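Local coordinates for Galactose/lactose metabolism regulatory protein GAL80 (Saccharomyces cerevisiae, PDB 3BTV) that binds the transcription activator GAL4 and so represses the galactose and lactose metabolic genes when no inducing sugar is present, at residues C130-A135 with L411-E416; L209-F214 with S417-N422. The protein carries 1 engineered substitution. One frame throughout, in Å; residues are numbered along the deposited sequence.

Contact 1: C130-A135 with L411-E416; sequences CSLDQA and LHRLIE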
loop_
_atom_site.group_PDB
_atom_site.type_symbol
_atom_site.label_atom_id
_atom_site.label_comp_id
_atom_site.label_asym_id
_atom_site.label_seq_id
_atom_site.Cartn_x
_atom_site.Cartn_y
_atom_site.Cartn_z
ATOM N N CYS B 130 -10.211 -25.647 5.381
ATOM C CA CYS B 130 -10.587 -24.535 6.264
ATOM C C CYS B 130 -9.483 -24.091 7.210
ATOM O O CYS B 130 -9.618 -23.073 7.888
ATOM C CB CYS B 130 -11.809 -24.929 7.095
ATOM S SG CYS B 130 -13.256 -25.220 6.080
ATOM N N SER B 131 -8.406 -24.867 7.277
ATOM C CA SER B 131 -7.277 -24.535 8.141
ATOM C C SER B 131 -6.017 -25.197 7.615
ATOM O O SER B 131 -6.089 -26.158 6.845
ATOM C CB SER B 131 -7.535 -25.017 9.566
ATOM O OG SER B 131 -7.567 -26.443 9.608
ATOM N N LEU B 132 -4.866 -24.677 8.027
ATOM C CA LEU B 132 -3.587 -25.258 7.642
ATOM C C LEU B 132 -3.531 -26.710 8.141
ATOM O O LEU B 132 -3.122 -27.628 7.419
ATOM C CB LEU B 132 -2.437 -24.414 8.211
ATOM C CG LEU B 132 -1.019 -24.930 7.970
ATOM C CD1 LEU B 132 -0.786 -25.166 6.493
ATOM C CD2 LEU B 132 0.010 -23.985 8.536
ATOM N N ASP B 133 -3.979 -26.921 9.371
ATOM C CA ASP B 133 -4.047 -28.273 9.932
ATOM C C ASP B 133 -4.772 -29.244 9.006
ATOM O O ASP B 133 -4.233 -30.296 8.655
ATOM C CB ASP B 133 -4.722 -28.259 11.302
ATOM C CG ASP B 133 -3.792 -27.790 12.403
ATOM O OD1 ASP B 133 -2.561 -27.800 12.187
ATOM O OD2 ASP B 133 -4.290 -27.415 13.484
ATOM N N GLN B 134 -5.994 -28.892 8.613
ATOM C CA GLN B 134 -6.751 -29.691 7.650
ATOM C C GLN B 134 -5.984 -29.863 6.346
ATOM O O GLN B 134 -5.954 -30.958 5.781
ATOM C CB GLN B 134 -8.094 -29.026 7.330
ATOM C CG GLN B 134 -9.226 -29.351 8.289
ATOM C CD GLN B 134 -10.597 -28.953 7.742
ATOM O OE1 GLN B 134 -10.711 -28.327 6.680
ATOM N NE2 GLN B 134 -11.645 -29.326 8.465
ATOM N N ALA B 135 -5.393 -28.771 5.851
ATOM C CA ALA B 135 -4.703 -28.813 4.559
ATOM C C ALA B 135 -3.552 -29.821 4.596
ATOM O O ALA B 135 -3.375 -30.628 3.677
ATOM C CB ALA B 135 -4.197 -27.414 4.162
ATOM N N LEU B 411 0.613 -22.111 -0.121
ATOM C CA LEU B 411 -0.263 -20.949 -0.051
ATOM C C LEU B 411 -0.990 -20.913 1.300
ATOM O O LEU B 411 -1.098 -19.859 1.943
ATOM C CB LEU B 411 -1.274 -20.985 -1.201
ATOM C CG LEU B 411 -2.167 -19.752 -1.372
ATOM C CD1 LEU B 411 -1.347 -18.478 -1.344
ATOM C CD2 LEU B 411 -2.963 -19.857 -2.683
ATOM N N HIS B 412 -1.479 -22.073 1.738
ATOM C CA HIS B 412 -2.103 -22.149 3.052
ATOM C C HIS B 412 -1.151 -21.699 4.164
ATOM O O HIS B 412 -1.572 -21.035 5.106
ATOM C CB HIS B 412 -2.620 -23.554 3.351
ATOM C CG HIS B 412 -4.055 -23.754 2.987
ATOM N ND1 HIS B 412 -5.082 -23.091 3.625
ATOM C CD2 HIS B 412 -4.638 -24.540 2.051
ATOM C CE1 HIS B 412 -6.235 -23.454 3.091
ATOM N NE2 HIS B 412 -5.993 -24.330 2.132
ATOM N N ARG B 413 0.120 -22.076 4.061
ATOM C CA ARG B 413 1.101 -21.662 5.065
ATOM C C ARG B 413 1.231 -20.162 5.073
ATOM O O ARG B 413 1.395 -19.547 6.130
ATOM C CB ARG B 413 2.462 -22.300 4.801
ATOM C CG ARG B 413 2.485 -23.806 5.075
ATOM C CD ARG B 413 3.822 -24.444 4.713
ATOM N NE ARG B 413 3.846 -25.860 5.077
ATOM C CZ ARG B 413 4.864 -26.688 4.847
ATOM N NH1 ARG B 413 5.968 -26.256 4.244
ATOM N NH2 ARG B 413 4.777 -27.957 5.229
ATOM N N LEU B 414 1.151 -19.563 3.886
ATOM C CA LEU B 414 1.227 -18.116 3.788
ATOM C C LEU B 414 -0.015 -17.459 4.391
ATOM O O LEU B 414 0.085 -16.468 5.111
ATOM C CB LEU B 414 1.417 -17.671 2.326
ATOM C CG LEU B 414 1.567 -16.163 2.116
ATOM C CD1 LEU B 414 2.764 -15.622 2.883
ATOM C CD2 LEU B 414 1.674 -15.811 0.596
ATOM N N ILE B 415 -1.185 -18.003 4.082
ATOM C CA ILE B 415 -2.420 -17.469 4.633
ATOM C C ILE B 415 -2.419 -17.624 6.154
ATOM O O ILE B 415 -2.782 -16.704 6.892
ATOM C CB ILE B 415 -3.644 -18.200 4.081
ATOM C CG1 ILE B 415 -3.802 -17.936 2.571
ATOM C CG2 ILE B 415 -4.880 -17.748 4.824
ATOM C CD1 ILE B 415 -3.822 -16.468 2.208
ATOM N N GLU B 416 -2.006 -18.794 6.622
ATOM C CA GLU B 416 -1.908 -19.009 8.066
ATOM C C GLU B 416 -1.043 -17.918 8.676
ATOM O O GLU B 416 -1.408 -17.324 9.687
ATOM C CB GLU B 416 -1.344 -20.392 8.377
ATOM C CG GLU B 416 -1.167 -20.677 9.874
ATOM C CD GLU B 416 -2.367 -20.258 10.709
ATOM O OE1 GLU B 416 -3.505 -20.287 10.193
ATOM O OE2 GLU B 416 -2.169 -19.901 11.892
#

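Contact 2: L209-F214 with S417-N422; sequences LVTTTF and SVYKSN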
loop_
_atom_site.group_PDB
_atom_site.type_symbol
_atom_site.label_atom_id
_atom_site.label_comp_id
_atom_site.label_asym_id
_atom_site.label_seq_id
_atom_site.Cartn_x
_atom_site.Cartn_y
_atom_site.Cartn_z
ATOM N N LEU B 209 -11.984 -13.016 2.650
ATOM C CA LEU B 209 -11.191 -12.027 1.924
ATOM C C LEU B 209 -9.725 -12.428 1.841
ATOM O O LEU B 209 -9.068 -12.234 0.820
ATOM C CB LEU B 209 -11.298 -10.662 2.612
ATOM C CG LEU B 209 -10.492 -9.540 1.945
ATOM C CD1 LEU B 209 -11.008 -9.335 0.517
ATOM C CD2 LEU B 209 -10.560 -8.243 2.732
ATOM N N VAL B 210 -9.199 -12.967 2.931
ATOM C CA VAL B 210 -7.786 -13.294 2.971
ATOM C C VAL B 210 -7.497 -14.602 2.246
ATOM O O VAL B 210 -6.686 -14.661 1.305
ATOM C CB VAL B 210 -7.282 -13.373 4.406
ATOM C CG1 VAL B 210 -5.787 -13.632 4.414
ATOM C CG2 VAL B 210 -7.598 -12.074 5.128
ATOM N N THR B 211 -8.186 -15.645 2.680
ATOM C CA THR B 211 -7.960 -16.980 2.169
ATOM C C THR B 211 -8.217 -17.048 0.679
ATOM O O THR B 211 -7.473 -17.682 -0.070
ATOM C CB THR B 211 -8.893 -17.989 2.867
ATOM O OG1 THR B 211 -8.667 -17.938 4.285
ATOM C CG2 THR B 211 -8.634 -19.391 2.350
ATOM N N THR B 212 -9.277 -16.388 0.244
ATOM C CA THR B 212 -9.751 -16.585 -1.113
ATOM C C THR B 212 -9.229 -15.522 -2.067
ATOM O O THR B 212 -8.451 -15.820 -2.973
ATOM C CB THR B 212 -11.287 -16.633 -1.152
ATOM O OG1 THR B 212 -11.755 -17.497 -0.107
ATOM C CG2 THR B 212 -11.785 -17.151 -2.515
ATOM N N THR B 213 -9.650 -14.283 -1.855
ATOM C CA THR B 213 -9.341 -13.199 -2.774
ATOM C C THR B 213 -7.861 -12.853 -2.748
ATOM O O THR B 213 -7.200 -12.849 -3.770
ATOM C CB THR B 213 -10.146 -11.939 -2.444
ATOM O OG1 THR B 213 -11.525 -12.288 -2.316
ATOM C CG2 THR B 213 -9.986 -10.899 -3.557
ATOM N N PHE B 214 -7.348 -12.573 -1.559
ATOM C CA PHE B 214 -5.926 -12.368 -1.397
ATOM C C PHE B 214 -5.134 -13.620 -1.782
ATOM O O PHE B 214 -4.076 -13.521 -2.403
ATOM C CB PHE B 214 -5.622 -11.942 0.034
ATOM C CG PHE B 214 -4.157 -11.821 0.328
ATOM C CD1 PHE B 214 -3.438 -10.728 -0.112
ATOM C CD2 PHE B 214 -3.502 -12.805 1.035
ATOM C CE1 PHE B 214 -2.100 -10.621 0.155
ATOM C CE2 PHE B 214 -2.155 -12.702 1.309
ATOM C CZ PHE B 214 -1.458 -11.614 0.873
ATOM N N SER B 417 0.081 -17.624 8.026
ATOM C CA SER B 417 1.012 -16.606 8.512
ATOM C C SER B 417 0.455 -15.192 8.485
ATOM O O SER B 417 0.757 -14.391 9.369
ATOM C CB SER B 417 2.315 -16.660 7.727
ATOM O OG SER B 417 2.852 -17.966 7.799
ATOM N N VAL B 418 -0.341 -14.863 7.471
ATOM C CA VAL B 418 -1.006 -13.564 7.478
ATOM C C VAL B 418 -1.816 -13.389 8.785
ATOM O O VAL B 418 -1.682 -12.383 9.492
ATOM C CB VAL B 418 -1.909 -13.367 6.247
ATOM C CG1 VAL B 418 -2.870 -12.234 6.485
ATOM C CG2 VAL B 418 -1.052 -13.078 4.985
ATOM N N TYR B 419 -2.641 -14.381 9.110
ATOM C CA TYR B 419 -3.425 -14.335 10.344
ATOM C C TYR B 419 -2.567 -14.326 11.622
ATOM O O TYR B 419 -2.921 -13.657 12.588
ATOM C CB TYR B 419 -4.448 -15.477 10.386
ATOM C CG TYR B 419 -5.684 -15.193 9.567
ATOM C CD1 TYR B 419 -5.937 -15.889 8.400
ATOM C CD2 TYR B 419 -6.588 -14.215 9.958
ATOM C CE1 TYR B 419 -7.057 -15.629 7.643
ATOM C CE2 TYR B 419 -7.712 -13.948 9.211
ATOM C CZ TYR B 419 -7.941 -14.666 8.050
ATOM O OH TYR B 419 -9.060 -14.414 7.293
ATOM N N LYS B 420 -1.450 -15.055 11.622
ATOM C CA LYS B 420 -0.544 -15.043 12.775
ATOM C C LYS B 420 0.015 -13.653 12.985
ATOM O O LYS B 420 -0.010 -13.139 14.100
ATOM C CB LYS B 420 0.624 -16.015 12.603
ATOM C CG LYS B 420 0.397 -17.412 13.117
ATOM C CD LYS B 420 1.710 -18.177 13.173
ATOM C CE LYS B 420 1.494 -19.651 12.856
ATOM N NZ LYS B 420 0.299 -20.216 13.547
ATOM N N SER B 421 0.525 -13.060 11.902
ATOM C CA SER B 421 1.096 -11.730 11.938
ATOM C C SER B 421 0.162 -10.722 12.578
ATOM O O SER B 421 0.577 -9.918 13.405
ATOM C CB SER B 421 1.435 -11.249 10.505
ATOM O OG SER B 421 1.895 -9.922 10.574
ATOM N N ASN B 422 -1.094 -10.744 12.152
ATOM C CA ASN B 422 -2.111 -9.876 12.716
ATOM C C ASN B 422 -2.314 -10.121 14.231
ATOM O O ASN B 422 -2.379 -9.186 15.027
ATOM C CB ASN B 422 -3.436 -10.107 11.987
ATOM C CG ASN B 422 -4.551 -9.245 12.530
ATOM O OD1 ASN B 422 -4.482 -8.022 12.472
ATOM N ND2 ASN B 422 -5.587 -9.878 13.068
#

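Contact 1: C130-A135 with L411-E416
His412 presents one face of its imidazole to the first turn of helix 132-143, where Ala135 lays its methyl over it. Ala135 CB stands 4.0 Å from the ring centroid, a CH-pi contact. It leans toward the CD2 side and is 3.6 Å from His412 CD2. The ring also meets Trp126, with the planes at about 40°, and its NE2 has a weak hydrogen bond with the backbone N of Ala129. His412 CB is also 4.0 Å from Leu132 CD1, the two side chains sliding past each other in opposite directions.

Arg413 offers its aliphatic stem. Its CG lies 3.8 Å from Leu132 CD1, and beyond that the chain runs extended to a guanidinium held by the carbonyl of Ile433 and by a cation-pi contact with Tyr436.

The contact joins the Rossmann domain to helix 405-424, near the C-terminus. Helix 132-143 connects the parallel neighbours 121-125 and 148-152, the last beta-alpha-beta unit of the sheet. Ser131 is its N-cap: Ser131 OG accepts from Gln134 N at 3.1 Å.

Glu416 comes last. CG, anti to the backbone N (chi1 178°), lies against the other Leu132 methyl, and CB touches it too. Leu132 CD2 is 3.8 Å from Glu416 CG, the side chains crossing at about a right angle. The carboxylate serves a different partner: Glu416 OE2 forms a salt bridge with Lys420 NZ.

Contact 2: L209-F214 with S417-N422
Val210 and Tyr419 come at each other from opposite directions between two helices that cross at 139°, with local axes 11.2 Å apart. Helix 209-225 belongs to the C-terminal domain of Gal80p. Together with helix 405-424 it lies against the large mixed sheet of that domain, where Val418 and Phe214 both touch Leu265.

Val210 can be followed outward. Its CB already touches the phenol, 3.5 Å from Tyr419 OH. CG1 is anti to the backbone N (chi1 -177°), which brings it up to Val418: Val210 CG1 is 3.8 Å from Val418 CG1. It also borders the CE1 side of the tyrosine ring. CG2, the other branch, stays with the phenol end: Val210 CG2 lies 3.9 Å from Tyr419 CZ. The valine thus fits between Val418 and the tyrosine with both methyls in use.

The Tyr419 ring extends from helix 405-424 to helix 209-225. Thr211 OG1 is at the ring edge, but its hydrogen bond is with Asp208 OD2. With the ring cut back to an alanine here, Val210 CB and CG2 would probably lose the phenol as a neighbour and a gap would open beside them.

One turn further along helix 209-225, Phe214 adds a second apolar meeting. The helix has a wider pi-type turn here, closed by Phe214 N to Leu209 O at 3.0 Å. Val210 O lies at the edge of the phenylalanine ring, in its plane. Phe214 CE2 is 3.9 Å from CG2 of Val418, the branch that Val210 does not touch.

Both contacts use helix 405-424, on consecutive segments, 411-416 and 417-422. In contact 1 it meets the Rossmann domain, and in contact 2 it meets helix 209-225 of the C-terminal domain. The helix therefore bridges the two domains. Contact 2 is buried and its touching groups are mostly apolar branches and rings. Contact 1 is only partly buried: aliphatic stems pack on Leu132, and two of its touching residues have charged ends, where those of contact 2 have none. Neither has a hydrogen bond across its segments. Ile415 joins them, as its CD1 lies 3.9 Å from Phe214 CD2. Trp126, which borders contact 1, also gives a hydrogen bond to Thr211 O.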